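Local coordinates for protein TudS (Uncultured bacterium, PDB 6Z96) that probably removes sulfur from thiouracil without redox chemistry, using a [4Fe-4S] cluster that takes up the sulfur as a [4Fe-5S] intermediate, at residues R93-K98 with I134-E139; V7-L12 with A39-P44; L82-C87 with A127-H132; C43-G48 with G100-G105; A57-E62 with G107-G112. All coordinates share one frame; numbering follows the deposited sequence.

Contact 1. Residues R93-K98 with I134-E139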
# COMPACT_ATOMS: atom_id res chain seq x y z
N ARG A 93 -0.43 -3.87 -13.09
CA ARG A 93 0.40 -4.98 -12.66
C ARG A 93 1.55 -4.57 -11.71
O ARG A 93 2.36 -5.42 -11.35
CB ARG A 93 0.93 -5.78 -13.89
CG ARG A 93 1.52 -4.92 -14.97
CD ARG A 93 1.33 -5.49 -16.39
NE ARG A 93 2.24 -6.58 -16.72
CZ ARG A 93 2.90 -6.68 -17.87
NH1 ARG A 93 3.69 -7.72 -18.10
NH2 ARG A 93 2.79 -5.73 -18.80
N PHE A 94 1.61 -3.27 -11.32
CA PHE A 94 2.63 -2.77 -10.40
C PHE A 94 1.97 -1.92 -9.31
O PHE A 94 1.06 -1.14 -9.60
CB PHE A 94 3.63 -1.87 -11.14
CG PHE A 94 4.36 -2.56 -12.27
CD1 PHE A 94 5.43 -3.39 -12.02
CD2 PHE A 94 3.96 -2.38 -13.58
CE1 PHE A 94 6.10 -4.04 -13.07
CE2 PHE A 94 4.64 -3.02 -14.63
CZ PHE A 94 5.71 -3.83 -14.36
N ALA A 95 2.49 -2.02 -8.08
CA ALA A 95 2.00 -1.22 -6.96
C ALA A 95 3.17 -0.58 -6.24
O ALA A 95 4.21 -1.20 -6.07
CB ALA A 95 1.22 -2.10 -5.99
N LEU A 96 2.99 0.67 -5.80
CA LEU A 96 3.98 1.37 -4.99
C LEU A 96 3.28 1.58 -3.65
O LEU A 96 2.39 2.43 -3.55
CB LEU A 96 4.34 2.71 -5.62
CG LEU A 96 5.17 3.67 -4.76
CD1 LEU A 96 6.45 3.02 -4.25
CD2 LEU A 96 5.48 4.97 -5.53
N LEU A 97 3.65 0.79 -2.65
CA LEU A 97 2.96 0.83 -1.36
C LEU A 97 3.88 1.21 -0.23
O LEU A 97 5.07 0.93 -0.26
CB LEU A 97 2.30 -0.54 -1.08
CG LEU A 97 1.30 -1.03 -2.14
CD1 LEU A 97 0.62 -2.37 -1.64
CD2 LEU A 97 0.21 0.01 -2.45
N LYS A 98 3.31 1.83 0.82
CA LYS A 98 4.06 2.33 1.97
C LYS A 98 4.68 1.23 2.84
O LYS A 98 3.99 0.37 3.37
CB LYS A 98 3.13 3.23 2.82
CG LYS A 98 3.76 3.73 4.12
CD LYS A 98 4.81 4.81 3.84
CE LYS A 98 5.62 5.08 5.10
NZ LYS A 98 6.68 4.05 5.31
N ILE A 134 0.70 -9.31 -8.98
CA ILE A 134 1.03 -7.90 -9.06
C ILE A 134 2.32 -7.67 -8.30
O ILE A 134 2.47 -8.17 -7.17
CB ILE A 134 -0.16 -7.08 -8.50
CG1 ILE A 134 -1.37 -7.24 -9.45
CG2 ILE A 134 0.20 -5.61 -8.29
CD1 ILE A 134 -2.71 -7.04 -8.80
N GLN A 135 3.28 -6.98 -8.93
CA GLN A 135 4.55 -6.72 -8.27
C GLN A 135 4.39 -5.50 -7.36
O GLN A 135 3.91 -4.47 -7.81
CB GLN A 135 5.65 -6.45 -9.30
CG GLN A 135 5.93 -7.66 -10.17
CD GLN A 135 7.03 -7.32 -11.14
OE1 GLN A 135 6.84 -7.29 -12.36
NE2 GLN A 135 8.20 -7.03 -10.60
N VAL A 136 4.82 -5.63 -6.12
CA VAL A 136 4.73 -4.55 -5.14
C VAL A 136 6.12 -4.07 -4.78
O VAL A 136 6.98 -4.87 -4.38
CB VAL A 136 3.98 -5.04 -3.87
CG1 VAL A 136 3.89 -3.90 -2.83
CG2 VAL A 136 2.58 -5.55 -4.24
N PHE A 137 6.31 -2.76 -4.84
CA PHE A 137 7.54 -2.07 -4.48
C PHE A 137 7.25 -1.07 -3.38
O PHE A 137 6.14 -0.53 -3.32
CB PHE A 137 8.05 -1.27 -5.69
CG PHE A 137 8.44 -2.13 -6.88
CD1 PHE A 137 9.75 -2.48 -7.10
CD2 PHE A 137 7.47 -2.58 -7.78
CE1 PHE A 137 10.10 -3.27 -8.20
CE2 PHE A 137 7.83 -3.36 -8.87
CZ PHE A 137 9.14 -3.67 -9.09
N SER A 138 8.23 -0.81 -2.51
CA SER A 138 8.07 0.22 -1.49
C SER A 138 8.66 1.55 -1.95
O SER A 138 9.31 1.62 -3.00
CB SER A 138 8.73 -0.24 -0.19
OG SER A 138 10.13 -0.05 -0.28
N GLU A 139 8.48 2.61 -1.14
CA GLU A 139 9.07 3.91 -1.45
C GLU A 139 10.62 3.86 -1.38
O GLU A 139 11.26 4.83 -1.76
CB GLU A 139 8.50 5.01 -0.53
CG GLU A 139 8.99 4.93 0.90
CD GLU A 139 8.19 4.06 1.85
OE1 GLU A 139 7.46 3.17 1.37
OE2 GLU A 139 8.34 4.24 3.08
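Ala-95 is gripped by Gln-135 and Phe-137 at the centre of a buried strand pairing, which gives way to a charged end at Glu-139. Strands 94-96 and 135-137 run parallel as neighbours in the four-stranded sheet, their short axes 4.7 Å apart at an angle of 20°. Ala-95 sits in the middle of the pairing and uses both backbone polar groups on the same partner strand. Its N donates to Gln-135 O (2.8 Å), and its O accepts from Phe-137 N (2.9 Å) in a nearly straight bond, 169° at the hydrogen. Its methyl turns to the face shared with Val-136, where Ala-95 CB meets Val-136 CG2 at 4.1 Å, and helix 124-131 covers that side.

Phe-94 occupies the other face. With CG beside the backbone N (chi1 -59°), its ring lies alongside the Phe-137 side chain, both pointing the same way, and Phe-94 CD1 meets CE2 of Phe-137 edge to edge at 4.0 Å. The Gln-135 amide flanks it too, inclined to the ring plane, with OE1 3.4 Å from Phe-94 CE1.

Beyond the strands, Glu-139 bends back at chi2 and offers OE2 to Lys-98 NZ in a 2.8 Å salt bridge, met on the syn side of the carboxylate and somewhat out of its plane. Its other oxygen, OE1, accepts from Glu-99 N. Lys-98 also touches the iron-sulfur cluster, so the carboxylate probably restrains the ammonium beside the cluster and partly balances its charge.

Contact 2. Residues V7-L12 with A39-P44. With SF4 (iron/sulfur cluster), chain C.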
# COMPACT_ATOMS: atom_id res chain seq x y z
N VAL A 7 -0.91 3.36 -6.11
CA VAL A 7 0.03 3.94 -5.14
C VAL A 7 -0.66 4.18 -3.82
O VAL A 7 -1.74 4.75 -3.82
CB VAL A 7 0.57 5.30 -5.65
CG1 VAL A 7 1.64 5.87 -4.71
CG2 VAL A 7 1.11 5.20 -7.07
N SER A 8 -0.03 3.82 -2.69
CA SER A 8 -0.59 4.15 -1.36
C SER A 8 -0.88 5.66 -1.30
O SER A 8 -0.00 6.47 -1.61
CB SER A 8 0.46 3.87 -0.28
OG SER A 8 0.59 2.48 -0.07
N ALA A 9 -2.12 6.02 -0.98
CA ALA A 9 -2.53 7.43 -1.02
C ALA A 9 -1.67 8.33 -0.13
O ALA A 9 -1.43 9.49 -0.49
CB ALA A 9 -4.01 7.57 -0.66
N CYS A 10 -1.17 7.79 0.99
CA CYS A 10 -0.32 8.59 1.87
C CYS A 10 1.00 8.98 1.19
O CYS A 10 1.53 10.06 1.47
CB CYS A 10 -0.07 7.87 3.19
SG CYS A 10 0.72 6.25 2.99
N LEU A 11 1.52 8.12 0.29
CA LEU A 11 2.78 8.46 -0.41
C LEU A 11 2.59 9.64 -1.37
O LEU A 11 3.59 10.27 -1.74
CB LEU A 11 3.30 7.26 -1.20
CG LEU A 11 3.76 6.08 -0.33
CD1 LEU A 11 4.15 4.87 -1.23
CD2 LEU A 11 4.96 6.45 0.54
N LEU A 12 1.37 9.90 -1.80
CA LEU A 12 1.04 11.06 -2.64
C LEU A 12 0.70 12.32 -1.82
O LEU A 12 0.33 13.35 -2.40
CB LEU A 12 -0.14 10.73 -3.53
CG LEU A 12 0.12 9.61 -4.49
CD1 LEU A 12 -1.14 9.26 -5.22
CD2 LEU A 12 1.23 9.97 -5.51
N ALA A 39 -0.80 7.43 -11.89
CA ALA A 39 -0.55 6.98 -10.51
C ALA A 39 -1.88 7.06 -9.77
O ALA A 39 -2.28 8.15 -9.36
CB ALA A 39 0.47 7.89 -9.85
N LEU A 40 -2.56 5.92 -9.64
CA LEU A 40 -3.88 5.89 -9.02
C LEU A 40 -3.77 5.75 -7.53
O LEU A 40 -3.30 4.73 -7.03
CB LEU A 40 -4.73 4.75 -9.60
CG LEU A 40 -4.98 4.79 -11.13
CD1 LEU A 40 -6.01 3.75 -11.51
CD2 LEU A 40 -5.47 6.17 -11.60
N ALA A 41 -4.22 6.76 -6.81
CA ALA A 41 -4.14 6.77 -5.35
C ALA A 41 -5.11 5.80 -4.76
O ALA A 41 -6.26 5.76 -5.17
CB ALA A 41 -4.49 8.17 -4.86
N PHE A 42 -4.67 5.07 -3.72
CA PHE A 42 -5.58 4.14 -3.06
C PHE A 42 -5.13 3.96 -1.64
O PHE A 42 -3.94 3.78 -1.39
CB PHE A 42 -5.56 2.77 -3.80
CG PHE A 42 -6.61 1.82 -3.26
CD1 PHE A 42 -6.28 0.84 -2.34
CD2 PHE A 42 -7.94 1.95 -3.63
CE1 PHE A 42 -7.25 0.01 -1.79
CE2 PHE A 42 -8.91 1.10 -3.10
CZ PHE A 42 -8.55 0.13 -2.19
N CYS A 43 -6.10 3.96 -0.70
CA CYS A 43 -5.76 3.67 0.70
C CYS A 43 -6.62 2.49 1.12
O CYS A 43 -7.82 2.65 1.32
CB CYS A 43 -6.03 4.86 1.63
SG CYS A 43 -5.83 4.44 3.37
N PRO A 44 -6.03 1.31 1.32
CA PRO A 44 -6.83 0.14 1.71
C PRO A 44 -7.61 0.32 3.01
O PRO A 44 -8.73 -0.18 3.10
CB PRO A 44 -5.78 -0.97 1.87
CG PRO A 44 -4.61 -0.53 0.97
CD PRO A 44 -4.61 0.98 1.06
FE1 SF4 C . -1.87 3.38 5.74
FE2 SF4 C . -0.93 4.76 3.62
FE3 SF4 C . -3.57 3.99 3.66
FE4 SF4 C . -1.58 2.14 3.27
S1 SF4 C . -2.20 3.89 1.88
S2 SF4 C . -3.38 1.90 4.64
S3 SF4 C . 0.08 2.97 4.65
S4 SF4 C . -2.51 5.50 5.06
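Val-7 and Ala-41 pair as parallel strand neighbours within a beta-alpha-beta unit, strand 5-8, helix 28-35 and strand 39-42, whose C-terminal ends lead directly to cluster ligands. Three backbone hydrogen bonds hold the strands together. Val-7 N donates to Leu-40 O and Val-7 O accepts from Phe-42 N, each at 2.9 Å. The third, Ala-9 N to Phe-42 O, has the same length but approaches from above the carbonyl plane, 59° out of it, as expected where the chain is already leaving the strand after Ser-8.

Apolar contacts fill one side of the pairing. In one of the two conformers of Val-7, its CG2 approaches the methyl of Ala-39, a contact that is doubtful for the other. Leu-12 returns to the second strand after the turn of 9-11, and its CD1 reaches Ala-41 CB at 3.5 Å, while the Ala-9 methyl lies between Ala-41 CB and Cys-43 CB. The Phe-42 ring leads away from this partner and packs on helix 73-90 instead.

Metal ligation makes up the third kind of interaction. Cys-10 SG binds FE2, and with chi1 58° the sulfur stands between the backbone N and the carbonyl carbon, which turns it to the cluster. Cys-43 supplies the ligand of FE3 from the other segment, so two irons tie together the ends of adjacent strands. Ser-8 OG is held by Lys-98 N, just past strand 94-96. The serine methylene faces the cluster, with Ser-8 CB 3.4 Å from the sulfide S1.

Contact 3. Residues L82-C87 with A127-H132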
# COMPACT_ATOMS: atom_id res chain seq x y z
N LEU A 82 -10.44 -4.66 -2.38
CA LEU A 82 -10.77 -3.51 -3.22
C LEU A 82 -9.53 -3.03 -3.99
O LEU A 82 -9.65 -2.59 -5.15
CB LEU A 82 -11.36 -2.39 -2.38
CG LEU A 82 -12.77 -2.69 -1.92
CD1 LEU A 82 -13.19 -1.69 -0.85
CD2 LEU A 82 -13.75 -2.66 -3.11
N ALA A 83 -8.33 -3.13 -3.39
CA ALA A 83 -7.09 -2.77 -4.12
C ALA A 83 -6.91 -3.72 -5.31
O ALA A 83 -6.63 -3.28 -6.42
CB ALA A 83 -5.88 -2.84 -3.19
N LEU A 84 -7.13 -5.01 -5.08
CA LEU A 84 -7.03 -6.01 -6.15
C LEU A 84 -8.08 -5.72 -7.23
O LEU A 84 -7.75 -5.78 -8.41
CB LEU A 84 -7.24 -7.41 -5.56
CG LEU A 84 -7.26 -8.53 -6.60
CD1 LEU A 84 -5.91 -8.64 -7.27
CD2 LEU A 84 -7.65 -9.85 -5.99
N GLY A 85 -9.30 -5.38 -6.82
CA GLY A 85 -10.37 -5.07 -7.77
C GLY A 85 -10.04 -3.90 -8.66
O GLY A 85 -10.34 -3.93 -9.86
N LEU A 86 -9.40 -2.86 -8.09
CA LEU A 86 -9.00 -1.70 -8.88
C LEU A 86 -7.91 -2.11 -9.88
O LEU A 86 -7.97 -1.71 -11.05
CB LEU A 86 -8.51 -0.58 -7.95
CG LEU A 86 -8.00 0.66 -8.64
CD1 LEU A 86 -9.13 1.36 -9.36
CD2 LEU A 86 -7.36 1.61 -7.64
N CYS A 87 -6.95 -2.92 -9.43
CA CYS A 87 -5.88 -3.39 -10.34
C CYS A 87 -6.45 -4.22 -11.48
O CYS A 87 -6.03 -4.04 -12.62
CB CYS A 87 -4.83 -4.17 -9.58
SG CYS A 87 -3.83 -3.15 -8.47
N ALA A 127 0.28 -8.67 0.43
CA ALA A 127 0.20 -10.13 0.31
C ALA A 127 -0.82 -10.56 -0.74
O ALA A 127 -0.52 -11.45 -1.55
CB ALA A 127 -0.16 -10.74 1.66
N LEU A 128 -2.00 -9.92 -0.76
CA LEU A 128 -3.04 -10.30 -1.71
C LEU A 128 -2.63 -9.93 -3.12
O LEU A 128 -2.78 -10.75 -4.04
CB LEU A 128 -4.39 -9.67 -1.33
CG LEU A 128 -5.54 -10.08 -2.24
CD1 LEU A 128 -5.83 -11.56 -2.09
CD2 LEU A 128 -6.79 -9.31 -1.90
N LEU A 129 -2.07 -8.73 -3.31
CA LEU A 129 -1.65 -8.32 -4.66
C LEU A 129 -0.55 -9.25 -5.19
O LEU A 129 -0.64 -9.68 -6.35
CB LEU A 129 -1.14 -6.87 -4.67
CG LEU A 129 -2.19 -5.82 -4.25
CD1 LEU A 129 -1.61 -4.42 -4.36
CD2 LEU A 129 -3.44 -5.90 -5.15
N ARG A 130 0.43 -9.59 -4.35
CA ARG A 130 1.52 -10.49 -4.79
C ARG A 130 0.98 -11.88 -5.16
O ARG A 130 1.44 -12.48 -6.12
CB ARG A 130 2.61 -10.60 -3.72
CG ARG A 130 3.47 -9.34 -3.70
CD ARG A 130 4.57 -9.42 -2.66
NE ARG A 130 5.56 -8.35 -2.87
CZ ARG A 130 6.39 -7.91 -1.93
NH1 ARG A 130 6.35 -8.42 -0.70
NH2 ARG A 130 7.25 -6.93 -2.21
N ARG A 131 -0.00 -12.38 -4.40
CA ARG A 131 -0.67 -13.67 -4.64
C ARG A 131 -1.39 -13.70 -6.00
O ARG A 131 -1.61 -14.78 -6.57
CB ARG A 131 -1.66 -13.88 -3.49
CG ARG A 131 -2.53 -15.06 -3.52
CD ARG A 131 -3.15 -15.23 -2.12
NE ARG A 131 -4.27 -16.16 -2.22
CZ ARG A 131 -4.15 -17.48 -2.12
NH1 ARG A 131 -2.97 -18.04 -1.89
NH2 ARG A 131 -5.22 -18.26 -2.25
N HIS A 132 -1.79 -12.53 -6.50
CA HIS A 132 -2.45 -12.40 -7.79
C HIS A 132 -1.52 -11.87 -8.90
O HIS A 132 -2.00 -11.39 -9.92
CB HIS A 132 -3.72 -11.56 -7.65
CG HIS A 132 -4.82 -12.27 -6.91
ND1 HIS A 132 -5.85 -12.91 -7.59
CD2 HIS A 132 -4.98 -12.48 -5.59
CE1 HIS A 132 -6.60 -13.47 -6.66
NE2 HIS A 132 -6.12 -13.24 -5.43
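Helices 82-87 and 127-131 cross at -38° with their short axes 9.6 Å apart, and they come closest at Leu-84 and Leu-129, whose CA atoms are 6.0 Å from each other. Leu-84 gives up the most surface. Its CG stands anti to the backbone N (chi1 176°), which carries both methyls across to the second helix. Leu-84 CD2 sits centrally over one face of the His-132 ring, 3.6 Å from the centroid and 4° off the ring normal, a well-formed CH-pi contact. Leu-84 CD1 meets His-132 CB at 3.7 Å, so the branched end of the leucine covers the imidazole and its CB together.

Leu-129 answers from the other side: its CD2 presses against the backbone of the first helix, 3.7 Å from Leu-84 CA, and also touches the Ala-83 methyl and Cys-87 SG. Leu-128 adds CD2 against Leu-84 CB, at 4.1 Å. The interface is thus apolar apart from the imidazole.

Both helices also pack on the parallel sheet. Leu-84 and Cys-87 reach Ile-134, just ahead of strand 135-137, Leu-86 and Cys-87 touch Ile-6 of strand 5-8, and Leu-129 lies on Ala-95 of strand 94-96.

Contact 4. Residues C43-G48 with G100-G105. With SF4 (iron/sulfur cluster), chain C; EDO (1,2-ethanediol), chain E.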
# COMPACT_ATOMS: atom_id res chain seq x y z
N CYS A 43 -6.10 3.96 -0.70
CA CYS A 43 -5.76 3.67 0.70
C CYS A 43 -6.62 2.49 1.12
O CYS A 43 -7.82 2.65 1.32
CB CYS A 43 -6.03 4.86 1.63
SG CYS A 43 -5.83 4.44 3.37
N PRO A 44 -6.03 1.31 1.32
CA PRO A 44 -6.83 0.14 1.71
C PRO A 44 -7.61 0.32 3.01
O PRO A 44 -8.73 -0.18 3.10
CB PRO A 44 -5.78 -0.97 1.87
CG PRO A 44 -4.61 -0.53 0.97
CD PRO A 44 -4.61 0.98 1.06
N GLU A 45 -7.03 1.01 4.01
CA GLU A 45 -7.73 1.12 5.29
C GLU A 45 -8.96 2.00 5.19
O GLU A 45 -10.01 1.65 5.73
CB GLU A 45 -6.80 1.52 6.41
CG GLU A 45 -5.89 0.35 6.70
CD GLU A 45 -4.67 0.66 7.54
OE1 GLU A 45 -4.75 1.61 8.35
OE2 GLU A 45 -3.64 -0.06 7.42
N VAL A 46 -8.84 3.13 4.48
CA VAL A 46 -9.98 4.01 4.29
C VAL A 46 -11.00 3.33 3.36
O VAL A 46 -12.21 3.34 3.64
CB VAL A 46 -9.54 5.37 3.76
CG1 VAL A 46 -10.73 6.21 3.31
CG2 VAL A 46 -8.73 6.12 4.82
N ALA A 47 -10.52 2.65 2.30
CA ALA A 47 -11.46 1.96 1.38
C ALA A 47 -12.22 0.87 2.12
O ALA A 47 -13.41 0.64 1.84
CB ALA A 47 -10.69 1.35 0.21
N GLY A 48 -11.56 0.23 3.10
CA GLY A 48 -12.13 -0.85 3.90
C GLY A 48 -13.11 -0.39 4.96
O GLY A 48 -13.73 -1.23 5.63
N GLY A 100 6.28 -0.86 5.96
CA GLY A 100 6.03 -1.04 7.38
C GLY A 100 4.60 -1.15 7.81
O GLY A 100 4.33 -1.53 8.95
N SER A 101 3.67 -0.84 6.92
CA SER A 101 2.25 -0.80 7.26
C SER A 101 1.62 -2.21 7.37
O SER A 101 1.94 -3.10 6.57
CB SER A 101 1.51 0.02 6.20
OG SER A 101 0.12 -0.23 6.12
N PRO A 102 0.63 -2.39 8.26
CA PRO A 102 -0.08 -3.67 8.32
C PRO A 102 -0.93 -3.93 7.08
O PRO A 102 -1.34 -5.08 6.88
CB PRO A 102 -0.95 -3.54 9.59
CG PRO A 102 -1.16 -2.06 9.75
CD PRO A 102 0.13 -1.41 9.26
N SER A 103 -1.19 -2.90 6.24
CA SER A 103 -1.83 -3.06 4.94
C SER A 103 -0.80 -3.06 3.82
O SER A 103 -0.80 -3.96 2.99
CB SER A 103 -2.81 -1.91 4.63
OG SER A 103 -3.97 -1.97 5.42
N CYS A 104 0.05 -2.03 3.79
CA CYS A 104 0.89 -1.70 2.65
C CYS A 104 2.34 -2.16 2.75
O CYS A 104 3.05 -2.10 1.75
CB CYS A 104 0.81 -0.20 2.41
SG CYS A 104 -0.86 0.35 1.94
N GLY A 105 2.78 -2.63 3.92
CA GLY A 105 4.17 -3.06 4.08
C GLY A 105 4.57 -4.14 3.09
O GLY A 105 3.71 -4.94 2.69
FE1 SF4 C . -1.87 3.38 5.74
FE2 SF4 C . -0.93 4.76 3.62
FE3 SF4 C . -3.57 3.99 3.66
FE4 SF4 C . -1.58 2.14 3.27
S1 SF4 C . -2.20 3.89 1.88
S2 SF4 C . -3.38 1.90 4.64
S3 SF4 C . 0.08 2.97 4.65
S4 SF4 C . -2.51 5.50 5.06
C1 EDO E . -4.53 1.46 11.52
O1 EDO E . -3.56 0.77 10.75
C2 EDO E . -5.82 0.73 11.58
O2 EDO E . -6.71 1.24 12.58
O HOH W 1 -1.38 1.38 7.55
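Glu-45 reaches across to Ser-103 from the first turn of helix 44-47, and each atom of its side chain can be placed against the cluster, the facing loop or a partner beside them. Glu-45 CB lies 3.9 Å from the cluster sulfide S2. CG of Glu-45 follows beside the backbone N (chi1 -70°) and passes Ser-103 OG at 3.3 Å. The chain then runs extended, bringing Glu-45 CD within 3.4 Å of S2. At the tip, Glu-45 OE2 accepts from Ser-103 OG through its anti lone pair, 2.8 Å away, and receives a second proton from a water at 2.7 Å. That water also hydrogen-bonds Ser-101 OG, at 2.6 Å. The remaining oxygen, OE1, takes a salt bridge from Arg-54 NE, and the glutamate touches the bound hydrosulfuric acid. Glu-45 OE1 also accepts from O1 of an ethanediol, probably from the crystallisation liquor, at 2.8 Å. Losing this carboxylate to an alanine is likely to deprive Arg-54 of its charged mate and Ser-103 OG of its acceptor, setting the hydroxyl free to turn.

Ser-101 OG is itself the centre of an ST turn combined with an ST motif: it accepts from Ser-103 N and, almost straight at 177°, from Cys-104 N. This fixes the loop that delivers Cys-104 SG to FE4 (2.3 Å), the third cysteine ligand of the cluster. Across from it, Pro-44 CD packs on the Cys-104 sulfur, while Cys-43 at the N-cap accepts from Val-46 N through its SG, so its sulfur caps the N-terminus of the helix as well as binding iron.

Contact 5. Residues A57-E62 with G107-G112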
# COMPACT_ATOMS: atom_id res chain seq x y z
N ALA A 57 -2.58 -0.32 14.41
CA ALA A 57 -2.91 -1.74 14.36
C ALA A 57 -1.73 -2.52 13.87
O ALA A 57 -0.88 -2.00 13.14
CB ALA A 57 -4.11 -1.98 13.46
N GLU A 58 -1.65 -3.79 14.28
CA GLU A 58 -0.57 -4.66 13.85
C GLU A 58 -1.14 -6.02 13.45
O GLU A 58 -2.18 -6.45 13.98
CB GLU A 58 0.51 -4.85 14.94
CG GLU A 58 1.20 -3.54 15.29
CD GLU A 58 2.37 -3.52 16.26
OE1 GLU A 58 2.83 -2.39 16.56
OE2 GLU A 58 2.86 -4.58 16.69
N ARG A 59 -0.44 -6.69 12.54
CA ARG A 59 -0.85 -8.05 12.18
C ARG A 59 -0.49 -8.99 13.32
O ARG A 59 0.53 -8.81 13.99
CB ARG A 59 -0.13 -8.51 10.91
CG ARG A 59 -0.52 -7.71 9.68
CD ARG A 59 -0.00 -8.40 8.42
NE ARG A 59 -0.71 -9.68 8.25
CZ ARG A 59 -0.68 -10.41 7.15
NH1 ARG A 59 0.05 -10.02 6.10
NH2 ARG A 59 -1.35 -11.56 7.09
N GLN A 60 -1.32 -10.01 13.52
CA GLN A 60 -1.03 -11.12 14.42
C GLN A 60 -1.43 -12.30 13.58
O GLN A 60 -2.58 -12.74 13.61
CB GLN A 60 -1.84 -11.01 15.71
CG GLN A 60 -1.38 -9.84 16.57
CD GLN A 60 -2.05 -9.80 17.92
OE1 GLN A 60 -3.11 -10.40 18.14
NE2 GLN A 60 -1.46 -9.05 18.84
N GLY A 61 -0.50 -12.68 12.69
CA GLY A 61 -0.72 -13.69 11.67
C GLY A 61 -1.76 -13.23 10.68
O GLY A 61 -1.61 -12.18 10.05
N GLU A 62 -2.88 -13.98 10.58
CA GLU A 62 -3.96 -13.63 9.66
C GLU A 62 -4.84 -12.51 10.23
O GLU A 62 -5.57 -11.88 9.47
CB GLU A 62 -4.87 -14.86 9.44
CG GLU A 62 -4.20 -16.04 8.76
CD GLU A 62 -3.88 -15.67 7.34
OE1 GLU A 62 -4.77 -15.10 6.67
OE2 GLU A 62 -2.73 -15.91 6.90
N GLY A 107 8.36 -5.26 2.77
CA GLY A 107 9.59 -5.88 3.25
C GLY A 107 9.59 -6.04 4.76
O GLY A 107 10.19 -6.98 5.29
N ARG A 108 8.91 -5.13 5.47
CA ARG A 108 8.83 -5.21 6.92
C ARG A 108 7.47 -4.79 7.43
O ARG A 108 6.75 -4.06 6.75
CB ARG A 108 9.94 -4.38 7.59
CG ARG A 108 9.88 -2.91 7.23
CD ARG A 108 10.86 -2.04 8.03
NE ARG A 108 10.98 -0.70 7.47
CZ ARG A 108 10.13 0.30 7.71
NH1 ARG A 108 9.10 0.12 8.53
NH2 ARG A 108 10.32 1.49 7.15
N ILE A 109 7.12 -5.26 8.62
CA ILE A 109 5.90 -4.89 9.32
C ILE A 109 6.24 -4.92 10.82
O ILE A 109 7.22 -5.56 11.22
CB ILE A 109 4.71 -5.87 9.05
CG1 ILE A 109 5.13 -7.34 9.34
CG2 ILE A 109 4.09 -5.70 7.65
CD1 ILE A 109 3.93 -8.37 9.30
N TYR A 110 5.39 -4.28 11.66
CA TYR A 110 5.57 -4.41 13.10
C TYR A 110 5.18 -5.81 13.54
O TYR A 110 4.37 -6.48 12.88
CB TYR A 110 4.86 -3.29 13.86
CG TYR A 110 5.59 -1.98 13.68
CD1 TYR A 110 6.76 -1.70 14.38
CD2 TYR A 110 5.19 -1.07 12.71
CE1 TYR A 110 7.44 -0.51 14.20
CE2 TYR A 110 5.88 0.12 12.51
CZ TYR A 110 7.00 0.40 13.26
OH TYR A 110 7.70 1.58 13.09
N ASN A 111 5.82 -6.32 14.61
CA ASN A 111 5.71 -7.72 14.96
C ASN A 111 4.46 -8.18 15.72
O ASN A 111 4.42 -9.35 16.10
CB ASN A 111 6.95 -8.15 15.76
CG ASN A 111 7.02 -7.59 17.16
OD1 ASN A 111 6.17 -6.81 17.60
ND2 ASN A 111 8.06 -7.98 17.88
N GLY A 112 3.46 -7.31 15.90
CA GLY A 112 2.23 -7.73 16.58
C GLY A 112 2.27 -7.62 18.09
O GLY A 112 1.26 -7.88 18.75
O HOH W 2 5.88 -4.09 17.79
O HOH W 3 1.99 -5.53 11.54
O HOH W 4 2.99 -8.95 12.81
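Glu-58 and Tyr-110 slant across one another, the carboxylate plane turned only 25° from the ring plane. The touch is at the root of the tyrosine: Glu-58 CD lies 3.5 Å from Tyr-110 CB. With CG beside the backbone N (chi1 -63°) and the chain extended from there, OE2 is carried to Gly-112 N at 2.9 Å, a weak bond bent to 125° at the hydrogen. The stronger partner of OE2 is Phe-114 N, so one oxygen serves two backbone amides two residues apart. Were Glu-58 shortened to an alanine, both amides would probably lose this acceptor and a gap would open beside Tyr-110 CB.

Gln-60 approaches Gly-112 differently. Its NE2 donates to Gly-112 O at 3.0 Å, with donor and acceptor in each other's amide and carbonyl planes. Between these grips Gly-112 CA lies 3.3 Å from Arg-59 O, where a CB would clash.

Arg-59 crosses Ile-109 with CD against CD1 at 4.0 Å, then bends at chi3 to give NH2 to Gly-61 O, while NH1 binds Glu-122 O. Two waters link the backbones, one from Arg-59 N and the other from Arg-59 O, both donating to Tyr-110 O.

The arrangement joins two separate beta-hairpins, 57-60 with 63-66 and 108-110 with 118-120, through side chains and water. In the first, Gly-61 and Glu-62 have the backbone angles of a type II' turn.

How the contacts relate
Contacts 1 and 2, centres about 10 Å apart, share the parallel sheet, strand 5-8 lying next to strand 94-96. Contact 3, its centre about 11 Å from that of contact 1, joins helices 73-90 and 124-131, each of which precedes a strand of contact 1. Contact 4 shares Cys-43 and Pro-44 with contact 2, and together they supply the three cysteines of the cluster. Contact 5 is more peripheral, centres about 20 Å from contact 2, but touches contact 4 through Pro-102 and Ala-57. Along the chain contact 2 closes before contacts 1, 3 and 5 open, whereas contacts 1, 3, 4 and 5 alternate their segments. The cluster thus sits where distant parts of one chain converge.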